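Local coordinates for oxidoreductase, NAD-binding/iron-sulfur cluster-binding protein (Nitratireductor pacificus pht-3B, PDB 6ZXU) that is a catabolic reductive dehalogenase, which binds cobalamin and iron-sulfur clusters to remove halogen from its substrates reductively, at residues 424-429 / 457-462; 450-455 / 513-518. One frame throughout, in Å; residues are numbered along the deposited sequence.

Contact 1. Residues 424-429 / 457-462; sequences VVMLID and AEIAGV
Met426 lays its thioether across the side chain of Ile459, SD meeting the CG2 branch at 3.9 Å. The contact is helix-on-sheet packing: strand 422-429 is an inner member of a four-stranded antiparallel sheet of order 1-2-4-3, and helix 445-469 covers one face of it, consistent with the nitroreductase-like core of reductive dehalogenases. Strand segment 424-429 and helix segment 457-462 run nearly antiparallel, their axes at 153° and 10.0 Å apart at closest approach. Strand alternation sends Met426 and Ile428 toward the helix, whereas Val425 and Leu427 turn to the opposite face, where Val425 packs on Ala493 and Leu495.

Ile459 serves both strand residues by dividing its branches. Its CG2, anti to the backbone N, faces the methionine, while the longer arm carries CD1 to Ile428, where the two CD1 methyls meet tip to tip at 4.0 Å. A turn about the CG-SD bond of Met426 (chi3 -66°) sets CE against the CB of Ala460 at 3.9 Å. Met426 and Ala460 are also the residues whose CA atoms come nearest across the two segments, at 8.2 Å.

All four touching residues are buried, and the evidence for the interaction is wholly apolar: three pairs near van der Waals distance and 140 Å² of buried surface. The layer continues outward. Met426 touches Ile517 of the adjoining strand 514-521, and Val462, one helical turn beyond Glu458, packs against Val77 and Tyr80 of helix 74-85. At the methionine tip, CE also lies 4.1 Å from Ile459 CG2, so one methyl borders two successive helix residues.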
loop_
_atom_site.group_PDB
_atom_site.type_symbol
_atom_site.label_atom_id
_atom_site.label_comp_id
_atom_site.label_asym_id
_atom_site.label_seq_id
_atom_site.Cartn_x
_atom_site.Cartn_y
_atom_site.Cartn_z
ATOM N N VAL A 424 -4.132 -5.454 -15.218
ATOM C CA VAL A 424 -4.073 -4.083 -14.719
ATOM C C VAL A 424 -3.321 -4.140 -13.378
ATOM O O VAL A 424 -3.669 -4.869 -12.476
ATOM C CB VAL A 424 -5.448 -3.484 -14.513
ATOM C CG1 VAL A 424 -5.346 -2.010 -14.054
ATOM C CG2 VAL A 424 -6.211 -3.602 -15.828
ATOM N N VAL A 425 -2.191 -3.434 -13.339
ATOM C CA VAL A 425 -1.273 -3.469 -12.232
ATOM C C VAL A 425 -1.307 -2.098 -11.565
ATOM O O VAL A 425 -1.137 -1.044 -12.200
ATOM C CB VAL A 425 0.158 -3.736 -12.704
ATOM C CG1 VAL A 425 1.093 -3.968 -11.535
ATOM C CG2 VAL A 425 0.160 -4.942 -13.611
ATOM N N MET A 426 -1.473 -2.122 -10.248
ATOM C CA MET A 426 -1.473 -0.880 -9.458
ATOM C C MET A 426 -0.520 -0.986 -8.310
ATOM O O MET A 426 -0.337 -2.046 -7.755
ATOM C CB MET A 426 -2.835 -0.562 -8.987
ATOM C CG MET A 426 -3.692 -0.229 -10.161
ATOM S SD MET A 426 -5.440 -0.045 -9.843
ATOM C CE MET A 426 -5.826 -1.756 -9.387
ATOM N N LEU A 427 0.184 0.100 -8.045
ATOM C CA LEU A 427 1.127 0.194 -6.932
ATOM C C LEU A 427 0.528 1.096 -5.839
ATOM O O LEU A 427 0.003 2.150 -6.139
ATOM C CB LEU A 427 2.437 0.687 -7.371
ATOM C CG LEU A 427 3.243 -0.002 -8.460
ATOM C CD1 LEU A 427 4.617 0.747 -8.586
ATOM C CD2 LEU A 427 3.492 -1.451 -8.145
ATOM N N ILE A 428 0.647 0.652 -4.623
ATOM C CA ILE A 428 0.279 1.387 -3.406
ATOM C C ILE A 428 1.574 1.642 -2.634
ATOM O O ILE A 428 2.276 0.692 -2.296
ATOM C CB ILE A 428 -0.715 0.593 -2.558
ATOM C CG1 ILE A 428 -1.935 0.132 -3.355
ATOM C CG2 ILE A 428 -1.126 1.418 -1.353
ATOM C CD1 ILE A 428 -2.754 1.314 -3.839
ATOM N N ASP A 429 1.841 2.897 -2.367
ATOM C CA ASP A 429 3.007 3.360 -1.625
ATOM C C ASP A 429 2.870 2.842 -0.182
ATOM O O ASP A 429 1.847 3.036 0.464
ATOM C CB ASP A 429 3.125 4.885 -1.673
ATOM C CG ASP A 429 4.407 5.404 -1.079
ATOM O OD1 ASP A 429 5.066 4.674 -0.245
ATOM O OD2 ASP A 429 4.730 6.586 -1.362
ATOM N N ALA A 457 -6.442 -4.323 -2.534
ATOM C CA ALA A 457 -7.492 -5.306 -2.690
ATOM C C ALA A 457 -8.825 -4.647 -2.813
ATOM O O ALA A 457 -9.645 -5.033 -3.661
ATOM C CB ALA A 457 -7.508 -6.323 -1.583
ATOM N N GLU A 458 -9.068 -3.612 -2.032
ATOM C CA GLU A 458 -10.275 -2.796 -2.175
ATOM C C GLU A 458 -10.423 -2.130 -3.507
ATOM O O GLU A 458 -11.467 -2.196 -4.167
ATOM C CB GLU A 458 -10.313 -1.762 -1.040
ATOM C CG GLU A 458 -11.394 -0.693 -1.128
ATOM C CD GLU A 458 -11.131 0.384 -0.040
ATOM O OE1 GLU A 458 -10.910 0.001 1.104
ATOM O OE2 GLU A 458 -11.183 1.586 -0.267
ATOM N N ILE A 459 -9.358 -1.451 -3.956
ATOM C CA ILE A 459 -9.371 -0.718 -5.207
ATOM C C ILE A 459 -9.546 -1.653 -6.405
ATOM O O ILE A 459 -10.392 -1.424 -7.282
ATOM C CB ILE A 459 -8.058 0.141 -5.375
ATOM C CG1 ILE A 459 -8.079 1.282 -4.315
ATOM C CG2 ILE A 459 -7.895 0.623 -6.828
ATOM C CD1 ILE A 459 -6.726 1.923 -4.174
ATOM N N ALA A 460 -8.820 -2.751 -6.395
ATOM C CA ALA A 460 -8.888 -3.681 -7.493
ATOM C C ALA A 460 -10.186 -4.487 -7.465
ATOM O O ALA A 460 -10.640 -4.881 -8.512
ATOM C CB ALA A 460 -7.681 -4.650 -7.509
ATOM N N GLY A 461 -10.727 -4.744 -6.308
ATOM C CA GLY A 461 -12.016 -5.419 -6.197
ATOM C C GLY A 461 -13.093 -4.599 -6.830
ATOM O O GLY A 461 -13.916 -5.098 -7.579
ATOM N N VAL A 462 -13.094 -3.302 -6.543
ATOM C CA VAL A 462 -14.071 -2.369 -7.126
ATOM C C VAL A 462 -13.889 -2.299 -8.637
ATOM O O VAL A 462 -14.852 -2.350 -9.401
ATOM C CB VAL A 462 -13.950 -0.972 -6.471
ATOM C CG1 VAL A 462 -14.687 0.029 -7.293
ATOM C CG2 VAL A 462 -14.554 -0.994 -5.102
#

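Contact 2. Residues 450-455 / 513-518; sequences MRAYMR and RSKSIV
Lys515 meets Tyr453 through one polar bond and a long apolar overlap, both at the place where helix 445-469 crosses inner strand 514-521 of the antiparallel sheet, in the wall of the cobalamin pocket, to which Tyr453, Ser514, Lys515 and Ser516 all belong. The polar part is a hydrogen bond from Lys515 NZ to Tyr453 OH, 2.7 Å long. NZ stands above the ring plane, almost perpendicularly over the hydroxyl oxygen, and the CZ-OH-NZ angle is about 101°. The same ammonium group also bonds to O39 of cobalamin, which links the tyrosine to the cofactor by way of the lysine.

The apolar part is the lysine chain itself. A bend at chi2 (-70°) steers it along one face of the ring: CG lies over that face, CD comes within 3.6 Å of Tyr453 CE1, and CE within 3.5 Å of Tyr453 CZ. Nearer the backbone, Ala452 CB packs on Lys515 CG at 3.6 Å and also touches Lys515 CB. The ring is bordered at its edge, in plane, by Met450 CE from the preceding helical turn. A phenylalanine in place of Tyr453 would probably keep the overlap with the lysine methylenes but leave NZ without its phenolic mate and freer to shift about its cobalamin bond.

Bonds to the cofactor make up the third group. Ser514 and Ser516, whose side chains point away from the helix, flank Lys515 on the strand: Ser514 OG bonds to cobalamin N33, and the backbone O of Ser516 to cobalamin N29.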
loop_
_atom_site.group_PDB
_atom_site.type_symbol
_atom_site.label_atom_id
_atom_site.label_comp_id
_atom_site.label_asym_id
_atom_site.label_seq_id
_atom_site.Cartn_x
_atom_site.Cartn_y
_atom_site.Cartn_z
ATOM N N MET A 450 0.342 -4.777 5.267
ATOM C CA MET A 450 -1.097 -5.110 5.242
ATOM C C MET A 450 -1.949 -3.935 4.849
ATOM O O MET A 450 -2.963 -4.119 4.177
ATOM C CB MET A 450 -1.561 -5.659 6.604
ATOM C CG MET A 450 -1.018 -7.025 6.988
ATOM S SD MET A 450 -1.556 -8.330 5.824
ATOM C CE MET A 450 0.047 -9.177 5.476
ATOM N N ARG A 451 -1.607 -2.736 5.327
ATOM C CA ARG A 451 -2.318 -1.555 4.865
ATOM C C ARG A 451 -2.328 -1.487 3.334
ATOM O O ARG A 451 -3.339 -1.307 2.711
ATOM C CB ARG A 451 -1.700 -0.290 5.415
ATOM C CG ARG A 451 -2.240 0.981 4.743
ATOM C CD ARG A 451 -1.418 2.211 4.914
ATOM N NE ARG A 451 -1.723 3.229 3.923
ATOM C CZ ARG A 451 -1.147 3.265 2.710
ATOM N NH1 ARG A 451 -0.175 2.390 2.389
ATOM N NH2 ARG A 451 -1.480 4.182 1.835
ATOM N N ALA A 452 -1.179 -1.679 2.727
ATOM C CA ALA A 452 -1.065 -1.580 1.280
ATOM C C ALA A 452 -1.833 -2.725 0.606
ATOM O O ALA A 452 -2.449 -2.503 -0.423
ATOM C CB ALA A 452 0.418 -1.543 0.895
ATOM N N TYR A 453 -1.733 -3.917 1.155
ATOM C CA TYR A 453 -2.483 -5.100 0.679
ATOM C C TYR A 453 -3.993 -4.875 0.770
ATOM O O TYR A 453 -4.713 -5.084 -0.211
ATOM C CB TYR A 453 -2.159 -6.281 1.517
ATOM C CG TYR A 453 -0.856 -6.938 1.165
ATOM C CD1 TYR A 453 -0.395 -6.924 -0.110
ATOM C CD2 TYR A 453 -0.173 -7.658 2.090
ATOM C CE1 TYR A 453 0.759 -7.595 -0.438
ATOM C CE2 TYR A 453 1.008 -8.298 1.801
ATOM C CZ TYR A 453 1.454 -8.319 0.517
ATOM O OH TYR A 453 2.628 -9.050 0.156
ATOM N N MET A 454 -4.440 -4.350 1.889
ATOM C CA MET A 454 -5.820 -4.070 2.088
ATOM C C MET A 454 -6.342 -2.985 1.176
ATOM O O MET A 454 -7.383 -3.161 0.504
ATOM C CB MET A 454 -6.062 -3.719 3.568
ATOM C CG MET A 454 -7.510 -3.398 3.986
ATOM S SD MET A 454 -7.867 -1.685 3.624
ATOM C CE MET A 454 -6.497 -0.708 4.471
ATOM N N ARG A 455 -5.635 -1.890 1.078
ATOM C CA ARG A 455 -6.043 -0.798 0.216
ATOM C C ARG A 455 -6.067 -1.202 -1.244
ATOM O O ARG A 455 -7.032 -0.864 -2.001
ATOM C CB ARG A 455 -5.113 0.382 0.383
ATOM C CG ARG A 455 -5.413 1.603 -0.458
ATOM C CD ARG A 455 -6.789 2.213 -0.220
ATOM N NE ARG A 455 -7.084 2.354 1.226
ATOM C CZ ARG A 455 -6.510 3.270 2.037
ATOM N NH1 ARG A 455 -5.616 4.131 1.552
ATOM N NH2 ARG A 455 -6.827 3.310 3.347
ATOM N N ARG A 513 9.345 1.007 -2.417
ATOM C CA ARG A 513 8.426 1.219 -1.305
ATOM C C ARG A 513 6.972 0.971 -1.699
ATOM O O ARG A 513 6.149 1.812 -1.589
ATOM C CB ARG A 513 8.637 2.638 -0.799
ATOM C CG ARG A 513 8.205 2.883 0.570
ATOM C CD ARG A 513 8.374 4.319 0.949
ATOM N NE ARG A 513 7.746 5.195 -0.004
ATOM C CZ ARG A 513 8.322 6.113 -0.722
ATOM N NH1 ARG A 513 9.593 6.373 -0.594
ATOM N NH2 ARG A 513 7.601 6.863 -1.534
ATOM N N SER A 514 6.651 -0.176 -2.189
ATOM C CA SER A 514 5.322 -0.395 -2.781
ATOM C C SER A 514 4.827 -1.805 -2.577
ATOM O O SER A 514 5.646 -2.720 -2.220
ATOM C CB SER A 514 5.384 -0.171 -4.288
ATOM O OG SER A 514 5.980 -1.282 -4.847
ATOM N N LYS A 515 3.484 -1.950 -2.556
ATOM C CA LYS A 515 2.868 -3.213 -2.750
ATOM C C LYS A 515 2.051 -3.061 -4.023
ATOM O O LYS A 515 1.543 -2.019 -4.310
ATOM C CB LYS A 515 1.978 -3.737 -1.585
ATOM C CG LYS A 515 2.697 -4.096 -0.280
ATOM C CD LYS A 515 3.556 -5.360 -0.439
ATOM C CE LYS A 515 3.903 -5.905 0.870
ATOM N NZ LYS A 515 4.549 -7.248 0.719
ATOM N N SER A 516 2.044 -4.124 -4.817
ATOM C CA SER A 516 1.262 -4.161 -6.025
ATOM C C SER A 516 -0.019 -4.915 -5.711
ATOM O O SER A 516 -0.086 -5.766 -4.856
ATOM C CB SER A 516 2.011 -4.871 -7.152
ATOM O OG SER A 516 2.381 -6.165 -6.746
ATOM N N ILE A 517 -1.038 -4.571 -6.476
ATOM C CA ILE A 517 -2.233 -5.392 -6.670
ATOM C C ILE A 517 -2.404 -5.519 -8.191
ATOM O O ILE A 517 -2.093 -4.609 -8.954
ATOM C CB ILE A 517 -3.452 -4.725 -5.965
ATOM C CG1 ILE A 517 -4.715 -5.594 -5.996
ATOM C CG2 ILE A 517 -3.766 -3.360 -6.584
ATOM C CD1 ILE A 517 -4.718 -6.747 -5.109
ATOM N N VAL A 518 -2.868 -6.660 -8.614
ATOM C CA VAL A 518 -3.176 -6.960 -10.005
ATOM C C VAL A 518 -4.620 -7.425 -10.116
ATOM O O VAL A 518 -5.130 -8.140 -9.262
ATOM C CB VAL A 518 -2.259 -8.045 -10.577
ATOM C CG1 VAL A 518 -2.606 -8.324 -12.003
ATOM C CG2 VAL A 518 -0.826 -7.654 -10.488
#

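How the contacts relate
Both contacts are buried and join helix 445-469 to adjacent strands of one sheet, with centres about 7 Å apart. Contact 1, further along the helix, is hydrophobic core; contact 2, where the sheet borders the cofactor, combines methylene packing with a charged donor, and it buries more surface, 209 Å² against 140 Å². The two strands are tied directly: Ile428 N and Lys515 O form a probable hydrogen bond at 2.8 Å, and Asp429 OD1 makes a salt bridge to Arg513 NE at 2.7 Å. Packing of Ala460 CB on Ile517 CG1 at 3.5 Å further connects the pair. Along the chain their segments alternate, strand, helix, helix, strand.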